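Local coordinates for hypothetical bacterial 6-phosphogluconolactonase (Bacteroides fragilis, PDB 3SCY), which is a seven-bladed beta-propeller of the lactonase family that probably hydrolyses 6-phosphogluconolactone to 6-phosphogluconate, at residues 11-19 against 30-38; 157-165 against 212-220. All blocks are in the same frame, centred on the assembly; numbering follows the deposited sequence.

In the fold
Contact 1 (11-19 with 30-38) pairs the two middle strands of one blade, and contact 2 (157-165 with 212-220) joins the first strands of two successive blades; the two share no strand, and their centres lie about 24 Å apart. The first is farther out, its centre about 18 Å from that of the chain, whereas the second, at about 8 Å between centres, involves the innermost strands. Both are partly buried. Chemistry follows place: contact 1 rests on regular antiparallel backbone bonds with apolar side chains on one face of the sheet, while contact 2 depends on side chains, with a polar histidine-arginine group at one end and a proline packed on a phenylalanine ring at the other.

Contact 1: residues 11-19 against 30-38; sequences DSELTMLVG and YTFRFNEET
Leu14, Met16 and Val18 pair with Phe34, Phe32 and Tyr30 through reciprocal backbone bonds, six in all, among them a nearly straight one from Met16 N to Phe32 O at 2.8 Å. Beyond the Glu13-Asn35 pair, Glu36 N adds a seventh bond, to Ser12 O at 2.9 Å.

Apolar contacts gather on the face that carries these three pairs. Val18 CG2 comes within 3.7 Å of Phe32 CE1, and the methyl CE of Met16, a selenomethionine, brought round by a bend at chi3 (74°), reaches the same ring. Leu14 CD1 meets the edge of the Phe34 ring and lies 3.7 Å from Glu36 CB. Phe359 covers Leu14 and Met16 from strand 354-360.

The other face is more polar, although Leu17 CD2 packs against Thr31 CG2 there at 3.7 Å. Bends at chi2 and chi3 fold Arg33 back across the partner strand, where Thr15 OG1 lies at the guanidinium edge, 2.9 Å from Arg33 NH1. Both atoms bond to Lys84 O, and Arg33 NH2 to Glu85 O, tying this blade to the next. A water links Glu13 OE2 to Asn35 ND2, while Asn35 OD1 accepts from Glu37 N in an Asx turn.

The C-terminal strand 354-360 takes the innermost place beside strands 13-20, 28-35 and 41-48, the "Velcro" closure of a beta-propeller.

Contact 2: residues 157-165 against 212-220; sequences LHCVRITPD and GPRHLIFNS
Arg214 turns its CG opposite the backbone N (chi1 -169°) and runs extended to NE, a course that lays the side chain across the His158 ring. Arg161 instead bends at chi2 and chi3, curling its guanidinium round to Leu216.

In the first group, Arg214 CG stands over the centre of the imidazole, 3.8 Å from the centroid of the His158 ring, as a CH-pi contact. Farther along, His158 CE1 lies over one face of the guanidinium, 3.4 Å from Arg214 NH2, with the two planes 55° apart. A water bridges His158 NE2 (3.1 Å) and Arg214 NE (2.9 Å). Glu230, by a salt bridge to NE, and Gly262 O, by a bond from NH1, fix the arginine from outside, as Asp263 does His215 through ND1. The His215 ring turns its edge to the buried His158 O, which has no hydrogen-bond partner. Arg214 and His215 together form a classic beta bulge against Ile228.

Midway, Arg161 NH1 donates to Leu216 O at 2.9 Å, in the guanidinium plane, and Leu216 N makes a weak bond to Cys159 SG. At the far end Pro164 CD sits over the centre of one face of Phe218, a CH-pi contact 3.6 Å from CD to the ring centroid, while Arg161 CB meets the ring's edge.

The two innermost strands of adjacent blades are thus joined by side chains. An unidentified ligand, probably from the crystallisation liquor, bonds to His158 NE2 and may mark a polar pocket beside the positioned Arg214 and His215.

Contact 1: residues 11-19 against 30-38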
ATOM      1  N   ASP A  11     -11.870 -19.094 -12.194  1.00 41.38           N
ATOM      2  CA  ASP A  11     -12.592 -17.810 -12.137  1.00 40.11           C
ATOM      3  C   ASP A  11     -12.514 -17.149 -10.767  1.00 44.16           C
ATOM      4  O   ASP A  11     -12.210 -15.956 -10.660  1.00 46.32           O
ATOM      5  CB  ASP A  11     -14.069 -18.006 -12.503  1.00 43.68           C
ATOM      6  CG  ASP A  11     -14.314 -18.333 -13.959  1.00 53.71           C
ATOM      7  OD1 ASP A  11     -13.435 -18.015 -14.799  1.00 54.21           O
ATOM      8  OD2 ASP A  11     -15.398 -18.857 -14.267  1.00 56.48           O
ATOM      9  N   SER A  12     -12.759 -17.947  -9.739  1.00 38.02           N
ATOM     10  CA  SER A  12     -12.743 -17.474  -8.359  0.50 37.14           C
ATOM     11  C   SER A  12     -11.345 -17.586  -7.740  1.00 37.72           C
ATOM     12  O   SER A  12     -11.132 -17.119  -6.621  1.00 37.36           O
ATOM     13  CB  SER A  12     -13.753 -18.264  -7.541  0.50 42.18           C
ATOM     14  OG  SER A  12     -15.026 -18.241  -8.169  0.50 53.56           O
ATOM     15  N   GLU A  13     -10.391 -18.177  -8.474  1.00 30.24           N
ATOM     16  CA  GLU A  13      -9.024 -18.362  -8.011  1.00 28.73           C
ATOM     17  C   GLU A  13      -8.176 -17.186  -8.363  1.00 31.17           C
ATOM     18  O   GLU A  13      -7.909 -16.946  -9.532  1.00 32.04           O
ATOM     19  CB  GLU A  13      -8.403 -19.643  -8.585  1.00 31.39           C
ATOM     20  CG  GLU A  13      -8.990 -20.910  -7.980  1.00 38.05           C
ATOM     21  CD  GLU A  13      -8.372 -22.220  -8.431  1.00 71.79           C
ATOM     22  OE1 GLU A  13      -7.716 -22.248  -9.499  1.00 76.33           O
ATOM     23  OE2 GLU A  13      -8.559 -23.231  -7.717  1.00 73.34           O
ATOM     24  N   LEU A  14      -7.722 -16.484  -7.341  1.00 26.29           N
ATOM     25  CA  LEU A  14      -6.820 -15.356  -7.494  1.00 24.87           C
ATOM     26  C   LEU A  14      -5.378 -15.799  -7.277  1.00 27.44           C
ATOM     27  O   LEU A  14      -5.139 -16.783  -6.576  1.00 25.93           O
ATOM     28  CB  LEU A  14      -7.168 -14.289  -6.427  1.00 25.09           C
ATOM     29  CG  LEU A  14      -8.590 -13.695  -6.396  1.00 31.42           C
ATOM     30  CD1 LEU A  14      -8.859 -13.051  -5.036  1.00 30.56           C
ATOM     31  CD2 LEU A  14      -8.743 -12.618  -7.462  1.00 36.80           C
ATOM     32  N   THR A  15      -4.412 -15.055  -7.824  1.00 23.39           N
ATOM     33  CA  THR A  15      -3.012 -15.295  -7.502  1.00 22.95           C
ATOM     34  C   THR A  15      -2.616 -14.211  -6.528  1.00 24.19           C
ATOM     35  O   THR A  15      -2.792 -13.034  -6.822  1.00 24.59           O
ATOM     36  CB  THR A  15      -2.101 -15.371  -8.725  1.00 26.26           C
ATOM     37  OG1 THR A  15      -2.601 -16.435  -9.518  1.00 25.26           O
ATOM     38  CG2 THR A  15      -0.654 -15.722  -8.339  1.00 25.87           C
HETATM   39  N   MSE A  16      -2.095 -14.603  -5.380  1.00 20.92           N
HETATM   40  CA  MSE A  16      -1.717 -13.668  -4.334  1.00 19.23           C
HETATM   41  C   MSE A  16      -0.193 -13.620  -4.194  1.00 22.58           C
HETATM   42  O   MSE A  16       0.460 -14.662  -4.113  1.00 21.44           O
HETATM   43  CB  MSE A  16      -2.374 -14.071  -3.009  1.00 20.05           C
HETATM   44  CG  MSE A  16      -2.010 -13.124  -1.858  1.00 21.27           C
HETATM   45 SE   MSE A  16      -3.064 -13.483  -0.289  0.75 23.66          SE
HETATM   46  CE  MSE A  16      -2.300 -14.930   0.228  1.00 22.50           C
ATOM     47  N   LEU A  17       0.333 -12.419  -4.092  1.00 19.36           N
ATOM     48  CA  LEU A  17       1.732 -12.118  -3.836  1.00 18.87           C
ATOM     49  C   LEU A  17       1.851 -11.710  -2.388  1.00 20.85           C
ATOM     50  O   LEU A  17       1.048 -10.902  -1.902  1.00 19.29           O
ATOM     51  CB  LEU A  17       2.195 -10.971  -4.739  1.00 18.01           C
ATOM     52  CG  LEU A  17       2.150 -11.224  -6.256  1.00 23.03           C
ATOM     53  CD1 LEU A  17       2.122  -9.878  -7.025  1.00 24.35           C
ATOM     54  CD2 LEU A  17       3.439 -11.922  -6.717  1.00 26.63           C
ATOM     55  N   VAL A  18       2.861 -12.244  -1.689  1.00 19.63           N
ATOM     56  CA  VAL A  18       3.087 -11.905  -0.294  1.00 17.30           C
ATOM     57  C   VAL A  18       4.509 -11.407  -0.119  1.00 19.44           C
ATOM     58  O   VAL A  18       5.454 -12.177  -0.317  1.00 19.79           O
ATOM     59  CB  VAL A  18       2.818 -13.101   0.644  1.00 20.47           C
ATOM     60  CG1 VAL A  18       3.076 -12.717   2.107  1.00 20.44           C
ATOM     61  CG2 VAL A  18       1.391 -13.624   0.452  1.00 20.29           C
ATOM     62  N   GLY A  19       4.631 -10.143   0.272  1.00 16.95           N
ATOM     63  CA  GLY A  19       5.909  -9.534   0.632  1.00 17.73           C
ATOM     64  C   GLY A  19       6.137  -9.736   2.126  1.00 19.81           C
ATOM     65  O   GLY A  19       5.185  -9.846   2.910  1.00 20.02           O
ATOM     66  N   TYR A  30       6.441 -14.734  -1.470  1.00 19.18           N
ATOM     67  CA  TYR A  30       5.730 -15.998  -1.557  1.00 20.05           C
ATOM     68  C   TYR A  30       4.489 -15.789  -2.392  1.00 24.05           C
ATOM     69  O   TYR A  30       3.858 -14.722  -2.321  1.00 22.72           O
ATOM     70  CB  TYR A  30       5.374 -16.512  -0.162  1.00 20.69           C
ATOM     71  CG  TYR A  30       6.578 -16.895   0.666  1.00 22.38           C
ATOM     72  CD1 TYR A  30       7.245 -15.948   1.439  1.00 23.42           C
ATOM     73  CD2 TYR A  30       7.090 -18.190   0.632  1.00 24.83           C
ATOM     74  CE1 TYR A  30       8.383 -16.284   2.168  1.00 26.58           C
ATOM     75  CE2 TYR A  30       8.235 -18.537   1.350  1.00 27.31           C
ATOM     76  CZ  TYR A  30       8.860 -17.583   2.140  1.00 34.96           C
ATOM     77  OH  TYR A  30       9.989 -17.888   2.853  1.00 38.48           O
ATOM     78  N   THR A  31       4.148 -16.790  -3.207  1.00 21.57           N
ATOM     79  CA  THR A  31       2.952 -16.715  -4.038  1.00 20.73           C
ATOM     80  C   THR A  31       2.014 -17.872  -3.711  1.00 23.56           C
ATOM     81  O   THR A  31       2.466 -18.966  -3.354  1.00 23.67           O
ATOM     82  CB  THR A  31       3.273 -16.672  -5.510  1.00 22.67           C
ATOM     83  OG1 THR A  31       3.987 -17.851  -5.859  1.00 23.33           O
ATOM     84  CG2 THR A  31       4.081 -15.430  -5.905  1.00 21.90           C
ATOM     85  N   PHE A  32       0.711 -17.601  -3.818  1.00 20.94           N
ATOM     86  CA  PHE A  32      -0.360 -18.544  -3.467  1.00 21.47           C
ATOM     87  C   PHE A  32      -1.526 -18.427  -4.408  1.00 26.12           C
ATOM     88  O   PHE A  32      -1.773 -17.357  -4.955  1.00 25.19           O
ATOM     89  CB  PHE A  32      -0.900 -18.248  -2.024  1.00 23.04           C
ATOM     90  CG  PHE A  32       0.111 -18.315  -0.901  1.00 23.35           C
ATOM     91  CD1 PHE A  32       0.948 -17.236  -0.631  1.00 24.38           C
ATOM     92  CD2 PHE A  32       0.236 -19.459  -0.127  1.00 25.97           C
ATOM     93  CE1 PHE A  32       1.901 -17.306   0.383  1.00 25.49           C
ATOM     94  CE2 PHE A  32       1.222 -19.548   0.863  1.00 28.77           C
ATOM     95  CZ  PHE A  32       2.034 -18.457   1.125  1.00 25.13           C
ATOM     96  N   ARG A  33      -2.300 -19.507  -4.531  1.00 24.55           N
ATOM     97  CA  ARG A  33      -3.594 -19.408  -5.159  1.00 24.97           C
ATOM     98  C   ARG A  33      -4.576 -19.130  -4.017  1.00 27.81           C
ATOM     99  O   ARG A  33      -4.448 -19.745  -2.962  1.00 30.32           O
ATOM    100  CB  ARG A  33      -3.975 -20.684  -5.922  1.00 27.20           C
ATOM    101  CG  ARG A  33      -5.036 -20.400  -6.993  1.00 34.49           C
ATOM    102  CD  ARG A  33      -4.418 -19.742  -8.223  1.00 41.67           C
ATOM    103  NE  ARG A  33      -3.602 -20.727  -8.923  1.00 43.17           N
ATOM    104  CZ  ARG A  33      -2.659 -20.481  -9.822  1.00 45.34           C
ATOM    105  NH1 ARG A  33      -2.355 -19.229 -10.158  1.00 42.62           N
ATOM    106  NH2 ARG A  33      -1.987 -21.480 -10.369  1.00 40.17           N
ATOM    107  N   PHE A  34      -5.504 -18.190  -4.181  1.00 24.41           N
ATOM    108  CA  PHE A  34      -6.492 -17.927  -3.123  1.00 23.76           C
ATOM    109  C   PHE A  34      -7.889 -17.936  -3.740  1.00 27.78           C
ATOM    110  O   PHE A  34      -8.150 -17.161  -4.666  1.00 26.26           O
ATOM    111  CB  PHE A  34      -6.209 -16.585  -2.391  1.00 23.58           C
ATOM    112  CG  PHE A  34      -7.227 -16.338  -1.292  1.00 24.22           C
ATOM    113  CD1 PHE A  34      -7.095 -16.947  -0.040  1.00 26.49           C
ATOM    114  CD2 PHE A  34      -8.350 -15.549  -1.526  1.00 24.82           C
ATOM    115  CE1 PHE A  34      -8.059 -16.759   0.955  1.00 27.03           C
ATOM    116  CE2 PHE A  34      -9.304 -15.350  -0.520  1.00 27.58           C
ATOM    117  CZ  PHE A  34      -9.158 -15.967   0.707  1.00 26.64           C
ATOM    118  N   ASN A  35      -8.797 -18.782  -3.215  1.00 27.12           N
ATOM    119  CA  ASN A  35     -10.149 -18.837  -3.757  1.00 26.82           C
ATOM    120  C   ASN A  35     -11.034 -17.811  -3.038  1.00 28.78           C
ATOM    121  O   ASN A  35     -11.265 -17.948  -1.835  1.00 28.61           O
ATOM    122  CB  ASN A  35     -10.702 -20.251  -3.630  1.00 31.33           C
ATOM    123  CG  ASN A  35     -11.958 -20.456  -4.408  1.00 37.55           C
ATOM    124  OD1 ASN A  35     -12.918 -19.675  -4.313  1.00 37.13           O
ATOM    125  ND2 ASN A  35     -11.963 -21.481  -5.237  1.00 36.47           N
ATOM    126  N   GLU A  36     -11.494 -16.763  -3.763  1.00 27.34           N
ATOM    127  CA  GLU A  36     -12.293 -15.681  -3.157  1.00 25.79           C
ATOM    128  C   GLU A  36     -13.776 -16.082  -2.958  1.00 30.52           C
ATOM    129  O   GLU A  36     -14.566 -15.240  -2.546  1.00 29.01           O
ATOM    130  CB  GLU A  36     -12.177 -14.347  -3.925  1.00 26.13           C
ATOM    131  CG  GLU A  36     -12.703 -14.344  -5.357  1.00 29.15           C
ATOM    132  CD  GLU A  36     -12.970 -12.993  -5.999  1.00 39.08           C
ATOM    133  OE1 GLU A  36     -12.728 -11.946  -5.352  1.00 29.02           O
ATOM    134  OE2 GLU A  36     -13.481 -12.987  -7.143  1.00 36.78           O
ATOM    135  N   GLU A  37     -14.146 -17.336  -3.246  1.00 28.27           N
ATOM    136  CA  GLU A  37     -15.533 -17.780  -2.983  1.00 29.29           C
ATOM    137  C   GLU A  37     -15.536 -18.756  -1.795  1.00 35.89           C
ATOM    138  O   GLU A  37     -16.562 -18.897  -1.121  1.00 37.37           O
ATOM    139  CB  GLU A  37     -16.233 -18.402  -4.228  1.00 32.21           C
ATOM    140  CG  GLU A  37     -16.512 -17.456  -5.399  1.00 42.43           C
ATOM    141  CD  GLU A  37     -17.383 -16.215  -5.258  1.00 54.12           C
ATOM    142  OE1 GLU A  37     -18.295 -16.209  -4.402  1.00 46.45           O
ATOM    143  OE2 GLU A  37     -17.190 -15.266  -6.057  1.00 41.30           O
ATOM    144  N   THR A  38     -14.391 -19.416  -1.511  1.00 31.94           N
ATOM    145  CA  THR A  38     -14.295 -20.391  -0.410  1.00 32.20           C
ATOM    146  C   THR A  38     -13.272 -20.067   0.689  1.00 33.84           C
ATOM    147  O   THR A  38     -13.375 -20.629   1.783  1.00 33.25           O
ATOM    148  CB  THR A  38     -13.956 -21.790  -0.926  1.00 40.18           C
ATOM    149  OG1 THR A  38     -12.638 -21.767  -1.463  1.00 37.19           O
ATOM    150  CG2 THR A  38     -14.959 -22.314  -1.956  1.00 39.47           C
TER
HETATM  151  O   HOH W   1     -12.321 -12.851  -9.603  1.00 40.45           O
HETATM  152  O   HOH W   2     -15.095 -14.975  -8.026  1.00 37.31           O
HETATM  153  O   HOH W   3      -9.707 -23.271  -4.881  1.00 50.26           O

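Contact 2: residues 157-165 against 212-220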
ATOM      1  N   LEU A 157       8.826   9.415   3.991  1.00 20.69           N
ATOM      2  CA  LEU A 157       7.880   9.214   2.904  1.00 19.08           C
ATOM      3  C   LEU A 157       7.339   7.796   2.951  1.00 21.49           C
ATOM      4  O   LEU A 157       8.104   6.840   2.981  1.00 20.41           O
ATOM      5  CB  LEU A 157       8.560   9.572   1.572  1.00 19.52           C
ATOM      6  CG  LEU A 157       8.483  11.062   1.163  1.00 22.15           C
ATOM      7  CD1 LEU A 157       7.107  11.382   0.606  1.00 21.18           C
ATOM      8  CD2 LEU A 157       8.849  12.025   2.325  1.00 23.29           C
ATOM      9  N   HIS A 158       6.003   7.656   3.019  1.00 18.52           N
ATOM     10  CA  HIS A 158       5.396   6.359   3.278  1.00 18.72           C
ATOM     11  C   HIS A 158       4.411   5.871   2.253  1.00 20.22           C
ATOM     12  O   HIS A 158       3.980   4.712   2.348  1.00 19.33           O
ATOM     13  CB  HIS A 158       4.676   6.388   4.644  1.00 19.78           C
ATOM     14  CG  HIS A 158       4.881   5.139   5.443  1.00 22.56           C
ATOM     15  ND1 HIS A 158       4.709   3.881   4.888  1.00 24.26           N
ATOM     16  CD2 HIS A 158       5.231   5.000   6.742  1.00 24.83           C
ATOM     17  CE1 HIS A 158       5.018   3.022   5.850  1.00 24.10           C
ATOM     18  NE2 HIS A 158       5.299   3.653   6.990  1.00 25.23           N
ATOM     19  N   CYS A 159       4.043   6.719   1.280  1.00 16.44           N
ATOM     20  CA  CYS A 159       3.075   6.344   0.279  1.00 16.04           C
ATOM     21  C   CYS A 159       3.229   7.237  -0.914  1.00 19.13           C
ATOM     22  O   CYS A 159       3.578   8.407  -0.756  1.00 19.49           O
ATOM     23  CB  CYS A 159       1.663   6.443   0.856  1.00 16.27           C
ATOM     24  SG  CYS A 159       0.374   5.673  -0.166  1.00 18.24           S
ATOM     25  N   VAL A 160       3.045   6.685  -2.110  1.00 16.51           N
ATOM     26  CA  VAL A 160       3.020   7.424  -3.353  1.00 15.55           C
ATOM     27  C   VAL A 160       1.831   6.906  -4.152  1.00 16.21           C
ATOM     28  O   VAL A 160       1.705   5.694  -4.367  1.00 17.70           O
ATOM     29  CB  VAL A 160       4.343   7.375  -4.172  1.00 17.63           C
ATOM     30  CG1 VAL A 160       5.383   8.314  -3.574  1.00 18.28           C
ATOM     31  CG2 VAL A 160       4.891   5.951  -4.290  1.00 17.18           C
ATOM     32  N   ARG A 161       0.905   7.803  -4.514  1.00 16.89           N
ATOM     33  CA  ARG A 161      -0.293   7.430  -5.263  1.00 16.47           C
ATOM     34  C   ARG A 161      -0.525   8.304  -6.462  1.00 20.12           C
ATOM     35  O   ARG A 161      -0.425   9.522  -6.363  1.00 19.97           O
ATOM     36  CB  ARG A 161      -1.566   7.538  -4.412  1.00 18.09           C
ATOM     37  CG  ARG A 161      -1.609   6.704  -3.127  1.00 19.61           C
ATOM     38  CD  ARG A 161      -1.366   5.190  -3.349  1.00 21.98           C
ATOM     39  NE  ARG A 161      -2.096   4.624  -4.485  1.00 24.20           N
ATOM     40  CZ  ARG A 161      -3.371   4.256  -4.461  1.00 33.42           C
ATOM     41  NH1 ARG A 161      -4.083   4.373  -3.346  1.00 27.64           N
ATOM     42  NH2 ARG A 161      -3.948   3.765  -5.554  1.00 26.41           N
ATOM     43  N   ILE A 162      -0.896   7.693  -7.594  1.00 18.20           N
ATOM     44  CA  ILE A 162      -1.307   8.440  -8.766  1.00 18.34           C
ATOM     45  C   ILE A 162      -2.792   8.680  -8.597  1.00 21.16           C
ATOM     46  O   ILE A 162      -3.505   7.747  -8.197  1.00 21.16           O
ATOM     47  CB  ILE A 162      -0.929   7.655 -10.025  1.00 21.57           C
ATOM     48  CG1 ILE A 162       0.618   7.604 -10.120  1.00 23.80           C
ATOM     49  CG2 ILE A 162      -1.552   8.316 -11.299  1.00 23.69           C
ATOM     50  CD1 ILE A 162       1.197   6.515 -11.047  1.00 37.33           C
ATOM     51  N   THR A 163      -3.262   9.920  -8.825  1.00 18.95           N
ATOM     52  CA  THR A 163      -4.661  10.284  -8.632  1.00 19.11           C
ATOM     53  C   THR A 163      -5.560   9.560  -9.661  1.00 21.57           C
ATOM     54  O   THR A 163      -5.092   9.196 -10.746  1.00 21.60           O
ATOM     55  CB  THR A 163      -4.851  11.808  -8.629  1.00 21.92           C
ATOM     56  OG1 THR A 163      -4.239  12.315  -9.804  1.00 20.89           O
ATOM     57  CG2 THR A 163      -4.212  12.460  -7.390  1.00 22.38           C
ATOM     58  N   PRO A 164      -6.872   9.406  -9.374  1.00 22.23           N
ATOM     59  CA  PRO A 164      -7.748   8.655 -10.302  1.00 22.58           C
ATOM     60  C   PRO A 164      -7.931   9.293 -11.672  1.00 26.55           C
ATOM     61  O   PRO A 164      -8.456   8.644 -12.583  1.00 27.18           O
ATOM     62  CB  PRO A 164      -9.096   8.608  -9.576  1.00 24.62           C
ATOM     63  CG  PRO A 164      -8.796   8.903  -8.178  1.00 27.54           C
ATOM     64  CD  PRO A 164      -7.590   9.757  -8.125  1.00 23.85           C
ATOM     65  N   ASP A 165      -7.539  10.572 -11.808  1.00 21.96           N
ATOM     66  CA  ASP A 165      -7.643  11.294 -13.077  1.00 22.04           C
ATOM     67  C   ASP A 165      -6.311  11.227 -13.860  1.00 25.27           C
ATOM     68  O   ASP A 165      -6.194  11.842 -14.918  1.00 25.50           O
ATOM     69  CB  ASP A 165      -8.061  12.743 -12.818  1.00 24.45           C
ATOM     70  CG  ASP A 165      -7.207  13.444 -11.788  1.00 27.88           C
ATOM     71  OD1 ASP A 165      -6.042  13.015 -11.590  1.00 23.01           O
ATOM     72  OD2 ASP A 165      -7.710  14.384 -11.154  1.00 31.24           O
ATOM     73  N   GLY A 212       1.044  12.023  11.417  1.00 23.65           N
ATOM     74  CA  GLY A 212       1.893  10.986  10.839  1.00 22.91           C
ATOM     75  C   GLY A 212       1.234  10.285   9.659  1.00 23.80           C
ATOM     76  O   GLY A 212       0.979   9.080   9.731  1.00 22.45           O
ATOM     77  N   PRO A 213       0.925  11.023   8.553  1.00 20.54           N
ATOM     78  CA  PRO A 213       0.242  10.399   7.392  1.00 20.33           C
ATOM     79  C   PRO A 213       0.930   9.145   6.901  1.00 22.02           C
ATOM     80  O   PRO A 213       2.144   9.155   6.719  1.00 22.17           O
ATOM     81  CB  PRO A 213       0.318  11.491   6.300  1.00 22.39           C
ATOM     82  CG  PRO A 213       0.511  12.741   7.016  1.00 25.42           C
ATOM     83  CD  PRO A 213       1.190  12.459   8.322  1.00 22.43           C
ATOM     84  N   ARG A 214       0.168   8.052   6.714  1.00 17.21           N
ATOM     85  CA  ARG A 214       0.790   6.812   6.306  1.00 17.65           C
ATOM     86  C   ARG A 214       0.311   6.440   4.908  1.00 19.67           C
ATOM     87  O   ARG A 214       1.037   6.711   3.953  1.00 19.27           O
ATOM     88  CB  ARG A 214       0.562   5.670   7.328  1.00 18.28           C
ATOM     89  CG  ARG A 214       1.440   4.443   7.046  1.00 19.76           C
ATOM     90  CD  ARG A 214       1.272   3.387   8.140  1.00 18.41           C
ATOM     91  NE  ARG A 214       2.327   2.367   8.036  1.00 20.49           N
ATOM     92  CZ  ARG A 214       2.264   1.305   7.232  1.00 24.05           C
ATOM     93  NH1 ARG A 214       1.174   1.069   6.514  1.00 21.40           N
ATOM     94  NH2 ARG A 214       3.282   0.459   7.163  1.00 24.22           N
ATOM     95  N   HIS A 215      -0.877   5.827   4.760  1.00 16.10           N
ATOM     96  CA  HIS A 215      -1.343   5.395   3.448  1.00 15.19           C
ATOM     97  C   HIS A 215      -2.578   6.143   3.018  1.00 17.66           C
ATOM     98  O   HIS A 215      -3.405   6.504   3.852  1.00 16.84           O
ATOM     99  CB  HIS A 215      -1.626   3.877   3.431  1.00 14.75           C
ATOM    100  CG  HIS A 215      -0.406   3.006   3.342  1.00 16.94           C
ATOM    101  ND1 HIS A 215      -0.524   1.614   3.306  1.00 19.05           N
ATOM    102  CD2 HIS A 215       0.914   3.331   3.341  1.00 19.38           C
ATOM    103  CE1 HIS A 215       0.717   1.147   3.200  1.00 19.08           C
ATOM    104  NE2 HIS A 215       1.619   2.135   3.239  1.00 19.07           N
ATOM    105  N   LEU A 216      -2.720   6.343   1.714  1.00 15.51           N
ATOM    106  CA  LEU A 216      -3.815   7.081   1.068  1.00 16.20           C
ATOM    107  C   LEU A 216      -4.490   6.232   0.012  1.00 17.68           C
ATOM    108  O   LEU A 216      -3.804   5.542  -0.760  1.00 17.65           O
ATOM    109  CB  LEU A 216      -3.239   8.342   0.408  1.00 16.96           C
ATOM    110  CG  LEU A 216      -4.253   9.290  -0.288  1.00 19.71           C
ATOM    111  CD1 LEU A 216      -5.078  10.099   0.742  1.00 19.92           C
ATOM    112  CD2 LEU A 216      -3.510  10.299  -1.173  1.00 21.04           C
ATOM    113  N   ILE A 217      -5.840   6.307  -0.034  1.00 15.44           N
ATOM    114  CA  ILE A 217      -6.647   5.600  -1.016  1.00 15.23           C
ATOM    115  C   ILE A 217      -7.713   6.545  -1.558  1.00 18.26           C
ATOM    116  O   ILE A 217      -8.024   7.578  -0.938  1.00 19.18           O
ATOM    117  CB  ILE A 217      -7.290   4.302  -0.499  1.00 16.89           C
ATOM    118  CG1 ILE A 217      -8.211   4.637   0.719  1.00 18.25           C
ATOM    119  CG2 ILE A 217      -6.214   3.240  -0.141  1.00 16.45           C
ATOM    120  CD1 ILE A 217      -9.136   3.526   1.148  1.00 19.96           C
ATOM    121  N   PHE A 218      -8.286   6.171  -2.694  1.00 17.15           N
ATOM    122  CA  PHE A 218      -9.378   6.902  -3.344  1.00 17.62           C
ATOM    123  C   PHE A 218     -10.567   6.009  -3.455  1.00 21.76           C
ATOM    124  O   PHE A 218     -10.395   4.789  -3.568  1.00 20.44           O
ATOM    125  CB  PHE A 218      -8.984   7.358  -4.772  1.00 19.48           C
ATOM    126  CG  PHE A 218      -7.848   8.339  -4.737  1.00 20.82           C
ATOM    127  CD1 PHE A 218      -8.091   9.700  -4.613  1.00 24.52           C
ATOM    128  CD2 PHE A 218      -6.529   7.897  -4.759  1.00 23.75           C
ATOM    129  CE1 PHE A 218      -7.027  10.607  -4.518  1.00 25.78           C
ATOM    130  CE2 PHE A 218      -5.474   8.804  -4.687  1.00 26.41           C
ATOM    131  CZ  PHE A 218      -5.733  10.141  -4.539  1.00 22.87           C
ATOM    132  N   ASN A 219     -11.767   6.599  -3.523  1.00 19.51           N
ATOM    133  CA  ASN A 219     -12.935   5.754  -3.763  1.00 19.87           C
ATOM    134  C   ASN A 219     -13.011   5.420  -5.276  1.00 22.52           C
ATOM    135  O   ASN A 219     -12.205   5.929  -6.068  1.00 21.67           O
ATOM    136  CB  ASN A 219     -14.231   6.373  -3.226  1.00 19.41           C
ATOM    137  CG  ASN A 219     -14.752   7.491  -4.076  1.00 26.28           C
ATOM    138  OD1 ASN A 219     -13.984   8.223  -4.706  1.00 23.77           O
ATOM    139  ND2 ASN A 219     -16.055   7.609  -4.152  1.00 25.69           N
ATOM    140  N   SER A 220     -13.983   4.584  -5.660  1.00 21.02           N
ATOM    141  CA  SER A 220     -14.113   4.102  -7.041  0.50 20.79           C
ATOM    142  C   SER A 220     -14.333   5.202  -8.082  1.00 24.95           C
ATOM    143  O   SER A 220     -13.764   5.090  -9.162  1.00 24.40           O
ATOM    144  CB  SER A 220     -15.233   3.075  -7.167  0.50 24.23           C
ATOM    145  OG  SER A 220     -16.475   3.599  -6.732  0.50 28.16           O
TER
HETATM  146  O   HOH W   4       4.789   1.931   9.572  1.00 34.66           O
HETATM  147  O   HOH W   5      -6.967   3.531  -4.100  1.00 17.89           O